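Local coordinates for protein Alpha/beta hydrolase (Novosphingobium aromaticivorans, PDB 3BWX) that probably acts as a hydrolase of the alpha/beta hydrolase family and binds calcium ions in the crystal, at residues V126-G131 with G264-L269; R234-D239 with L257-R262. The protein carries 1 engineered substitution. One frame throughout, in Å; residues are numbered along the deposited sequence.

Contact 1: residues V126-G131 with G264-L269; sequences VLNDVG and GHAPTL. With EDO (1,2-ethanediol), chain F.
D129 and H265 meet through a short hydrogen bond, ND1 of H265 giving its proton to OD2 of D129 at 2.5 Å. The carboxylate oxygen takes it on the anti lone pair and lies close to the imidazole plane, although carboxylate and ring planes stand 45° apart. CB of A266, a residue that follows a cis peptide bond, lies over one ring face, toward its rim, and is 3.7 Å from CB of D129.

Beside this pair, N128 stretches from the end of its strand with CG anti to the backbone N (chi1 -180°), and ND2 gives P267 O a nearly straight bond of 3.0 Å in the amide plane. ND2 also bonds to T104 OG1, while OD1 of N128, buried without a polar partner, rests 3.2 Å from CD of P267. L269 CD2 closes in on N128 ND2 at 3.5 Å. A leucine in place of N128 would probably leave P267 O and the T104 hydroxyl without their shared N-H donor.

Farther out, G235 N holds D129 OD1 and S238 OG holds OD2. With both oxygens gripped, the carboxylate can fix the rotation of the H265 ring beside S105 of a probable nucleophile elbow, consistent with a hydrolase active site.

Contact 2: residues R234-D239 with L257-R262; sequences RGETSD and LVTLPR
R234 pairs with T259 in a parallel bridge, its N and O bonding to the residues on either side, V258 and L260. R234 N donates to V258 O at 3.0 Å, L260 N returns to R234 O at 2.8 Å, and E236 N reaches L260 O just past the end of the strand. R234 O also receives a CA-H...O contact from T259. Within 234-239 the chain then folds back in a type I turn from G235 to S238.

One side chain adds a bond beyond the backbone ladder. E236, chain extended beyond CG, brings OE1 to R262 N at 2.9 Å, with the donor 38° above the carboxylate plane; the glutamate thus takes up a backbone N-H beyond the last bridge.

Among the apolar contacts, T259 CG2, held anti to the backbone N, packs on E236 CA at 3.6 Å, and L257 CD1 touches R234 CB at 4.1 Å. R234 and T259 share one face of the sheet with helix 243-250, whereas L260 faces the other way, toward helix 272-282.

Among polar ends, the extended R234 places NE on L241 O and lets NH1 and NH2 bond weakly to E236 O. A water lies 2.9 Å from R234 NH1, whose proton it accepts, and 2.8 Å from T259 OG1. R262, its chain bent at chi2 and chi3, forms a salt bridge through NH2 with D172.

Strands 230-235 and 255-260, connected through helix 243-250, form the closing beta-alpha-beta unit at the edge of the alpha/beta hydrolase sheet, the loop after strand 230-235 beginning with the G235-S238 turn.

In the fold
From the N terminus the chain builds most of the central sheet before reaching 126-131, at the end of strand 122-128. Contact 1 closes the longer loop, 132 residues that include helices 136-145, 155-166 and 175-185 as well as strands 230-235 and 255-260. Contact 2 is nested inside it and closes 17 residues around helix 243-250. Strand 255-260, which carries most of 257-262, runs almost directly into 264-269, which returns across the strand ends to 126-131. The two contacts adjoin, their centres about 8 Å apart: strands 122-128 and 230-235 are sheet neighbours, and G264 packs against T237. Together they tie the last strands to the loop leading into helix 272-282.

Contact 1: residues V126-G131 with G264-L269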
# COMPACT_ATOMS: atom_id res chain seq x y z
N VAL A 126 2.31 9.06 5.78
CA VAL A 126 2.13 9.37 4.39
C VAL A 126 0.93 8.61 3.90
O VAL A 126 0.90 7.40 4.07
CB VAL A 126 3.37 8.93 3.57
CG1 VAL A 126 3.13 9.23 2.04
CG2 VAL A 126 4.65 9.60 4.07
N LEU A 127 -0.04 9.30 3.31
CA LEU A 127 -1.20 8.68 2.66
C LEU A 127 -0.94 8.82 1.17
O LEU A 127 -0.84 9.94 0.65
CB LEU A 127 -2.53 9.33 3.03
CG LEU A 127 -3.09 9.13 4.44
CD1 LEU A 127 -4.36 9.98 4.61
CD2 LEU A 127 -3.38 7.62 4.70
N ASN A 128 -0.82 7.70 0.49
CA ASN A 128 -0.54 7.72 -0.94
C ASN A 128 -1.80 7.43 -1.72
O ASN A 128 -2.26 6.28 -1.85
CB ASN A 128 0.55 6.76 -1.29
CG ASN A 128 0.87 6.75 -2.76
OD1 ASN A 128 0.72 7.75 -3.46
ND2 ASN A 128 1.37 5.63 -3.22
N ASP A 129 -2.37 8.51 -2.23
CA ASP A 129 -3.51 8.50 -3.17
C ASP A 129 -4.74 7.83 -2.60
O ASP A 129 -5.42 7.02 -3.25
CB ASP A 129 -3.14 7.97 -4.57
CG ASP A 129 -4.03 8.57 -5.67
OD1 ASP A 129 -3.93 9.77 -5.85
OD2 ASP A 129 -4.84 7.85 -6.28
N VAL A 130 -5.02 8.14 -1.36
CA VAL A 130 -6.23 7.68 -0.74
C VAL A 130 -6.63 8.72 0.30
O VAL A 130 -5.78 9.38 0.90
CB VAL A 130 -6.08 6.30 -0.15
CG1 VAL A 130 -5.03 6.26 0.95
CG2 VAL A 130 -7.45 5.75 0.24
N GLY A 131 -7.93 8.85 0.50
CA GLY A 131 -8.50 9.77 1.47
C GLY A 131 -9.84 9.29 2.00
O GLY A 131 -10.31 8.24 1.64
N GLY A 264 -1.96 8.84 -12.28
CA GLY A 264 -3.23 8.61 -11.63
C GLY A 264 -3.05 7.83 -10.36
O GLY A 264 -2.08 8.06 -9.61
N HIS A 265 -4.01 6.93 -10.11
CA HIS A 265 -3.99 6.10 -8.92
C HIS A 265 -3.09 4.90 -9.12
O HIS A 265 -3.40 4.04 -9.91
CB HIS A 265 -5.40 5.61 -8.57
CG HIS A 265 -5.44 4.81 -7.31
ND1 HIS A 265 -5.39 5.39 -6.05
CD2 HIS A 265 -5.49 3.47 -7.10
CE1 HIS A 265 -5.47 4.44 -5.13
NE2 HIS A 265 -5.51 3.26 -5.75
N ALA A 266 -1.97 4.76 -8.39
CA ALA A 266 -1.35 5.68 -7.42
C ALA A 266 0.12 5.98 -7.84
O ALA A 266 0.76 5.20 -8.58
CB ALA A 266 -1.38 5.05 -6.04
N PRO A 267 0.69 7.09 -7.33
CA PRO A 267 2.14 7.28 -7.40
C PRO A 267 2.87 6.02 -6.94
O PRO A 267 2.43 5.32 -6.02
CB PRO A 267 2.39 8.45 -6.47
CG PRO A 267 1.10 9.25 -6.57
CD PRO A 267 0.06 8.20 -6.59
N THR A 268 3.98 5.67 -7.61
CA THR A 268 4.74 4.49 -7.28
C THR A 268 5.62 4.73 -6.03
O THR A 268 6.12 3.76 -5.43
CB THR A 268 5.66 4.07 -8.43
OG1 THR A 268 6.63 5.09 -8.67
CG2 THR A 268 4.86 3.74 -9.71
N LEU A 269 5.83 6.03 -5.70
CA LEU A 269 6.77 6.54 -4.69
C LEU A 269 8.22 6.50 -5.16
O LEU A 269 9.15 6.79 -4.38
CB LEU A 269 6.57 5.80 -3.34
CG LEU A 269 5.14 5.75 -2.83
CD1 LEU A 269 5.04 5.03 -1.50
CD2 LEU A 269 4.51 7.14 -2.72
C1 EDO F . 8.18 6.26 -12.24
O1 EDO F . 7.63 5.76 -11.02
C2 EDO F . 9.17 7.33 -11.92
O2 EDO F . 10.37 6.64 -11.56

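Contact 2: residues R234-D239 with L257-R262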
# COMPACT_ATOMS: atom_id res chain seq x y z
N ARG A 234 -0.98 12.67 -4.10
CA ARG A 234 -2.11 12.46 -4.99
C ARG A 234 -1.59 12.40 -6.43
O ARG A 234 -0.82 13.28 -6.85
CB ARG A 234 -3.13 13.62 -4.88
CG ARG A 234 -4.31 13.41 -5.77
CD ARG A 234 -5.30 14.52 -5.78
NE ARG A 234 -6.27 14.11 -6.78
CZ ARG A 234 -6.35 14.51 -8.05
NH1 ARG A 234 -5.63 15.54 -8.52
NH2 ARG A 234 -7.21 13.94 -8.86
N GLY A 235 -2.06 11.42 -7.20
CA GLY A 235 -1.87 11.46 -8.63
C GLY A 235 -2.78 12.51 -9.27
O GLY A 235 -3.97 12.47 -9.01
N GLU A 236 -2.22 13.37 -10.13
CA GLU A 236 -2.99 14.44 -10.75
C GLU A 236 -4.30 13.95 -11.37
O GLU A 236 -5.34 14.64 -11.30
CB GLU A 236 -2.15 15.08 -11.83
CG GLU A 236 -2.83 16.29 -12.49
CD GLU A 236 -1.86 17.05 -13.37
OE1 GLU A 236 -1.25 16.39 -14.23
OE2 GLU A 236 -1.74 18.27 -13.17
N THR A 237 -4.27 12.76 -11.96
CA THR A 237 -5.42 12.20 -12.66
C THR A 237 -6.14 11.08 -11.91
O THR A 237 -6.94 10.33 -12.48
CB THR A 237 -5.04 11.71 -14.08
OG1 THR A 237 -4.30 10.49 -14.00
CG2 THR A 237 -4.20 12.76 -14.80
N SER A 238 -5.88 10.97 -10.60
CA SER A 238 -6.41 9.87 -9.82
C SER A 238 -7.91 9.76 -9.91
O SER A 238 -8.59 10.78 -9.72
CB SER A 238 -6.06 10.08 -8.37
OG SER A 238 -6.63 9.04 -7.59
N ASP A 239 -8.37 8.54 -10.20
CA ASP A 239 -9.80 8.18 -10.16
C ASP A 239 -10.27 7.69 -8.78
O ASP A 239 -11.39 7.16 -8.66
CB ASP A 239 -10.17 7.20 -11.29
CG ASP A 239 -9.59 5.80 -11.11
OD1 ASP A 239 -8.85 5.49 -10.13
OD2 ASP A 239 -9.93 4.96 -11.98
N LEU A 257 0.23 18.57 1.05
CA LEU A 257 -0.26 17.85 -0.14
C LEU A 257 0.75 18.03 -1.26
O LEU A 257 1.15 19.20 -1.57
CB LEU A 257 -1.60 18.45 -0.59
CG LEU A 257 -2.21 17.90 -1.87
CD1 LEU A 257 -2.51 16.39 -1.87
CD2 LEU A 257 -3.51 18.74 -2.18
N VAL A 258 1.11 16.92 -1.90
CA VAL A 258 1.93 16.91 -3.13
C VAL A 258 1.17 16.21 -4.23
O VAL A 258 0.76 15.06 -4.06
CB VAL A 258 3.31 16.29 -2.86
CG1 VAL A 258 4.08 16.11 -4.19
CG2 VAL A 258 4.07 17.09 -1.78
N THR A 259 0.97 16.89 -5.34
CA THR A 259 0.33 16.28 -6.49
C THR A 259 1.39 15.93 -7.53
O THR A 259 2.19 16.79 -7.89
CB THR A 259 -0.72 17.21 -7.09
OG1 THR A 259 -1.75 17.46 -6.11
CG2 THR A 259 -1.32 16.59 -8.39
N LEU A 260 1.37 14.68 -8.00
CA LEU A 260 2.31 14.14 -8.99
C LEU A 260 1.74 14.36 -10.37
O LEU A 260 0.67 13.86 -10.69
CB LEU A 260 2.62 12.66 -8.75
CG LEU A 260 3.54 12.22 -7.62
CD1 LEU A 260 4.95 12.94 -7.72
CD2 LEU A 260 2.89 12.38 -6.27
N PRO A 261 2.43 15.16 -11.19
CA PRO A 261 1.89 15.42 -12.55
C PRO A 261 1.74 14.20 -13.45
O PRO A 261 2.60 13.29 -13.43
CB PRO A 261 2.92 16.39 -13.16
CG PRO A 261 3.61 16.99 -11.98
CD PRO A 261 3.66 15.92 -10.92
N ARG A 262 0.65 14.17 -14.21
CA ARG A 262 0.44 13.20 -15.30
C ARG A 262 0.37 11.73 -14.86
O ARG A 262 0.62 10.84 -15.66
CB ARG A 262 1.51 13.36 -16.39
CG ARG A 262 1.58 14.79 -16.88
CD ARG A 262 1.96 15.00 -18.34
NE ARG A 262 2.05 13.82 -19.22
CZ ARG A 262 1.15 13.51 -20.16
NH1 ARG A 262 0.08 14.26 -20.36
NH2 ARG A 262 1.33 12.45 -20.93
O HOH W 1 -4.42 17.65 -6.87
O HOH W 2 -2.38 10.15 -15.98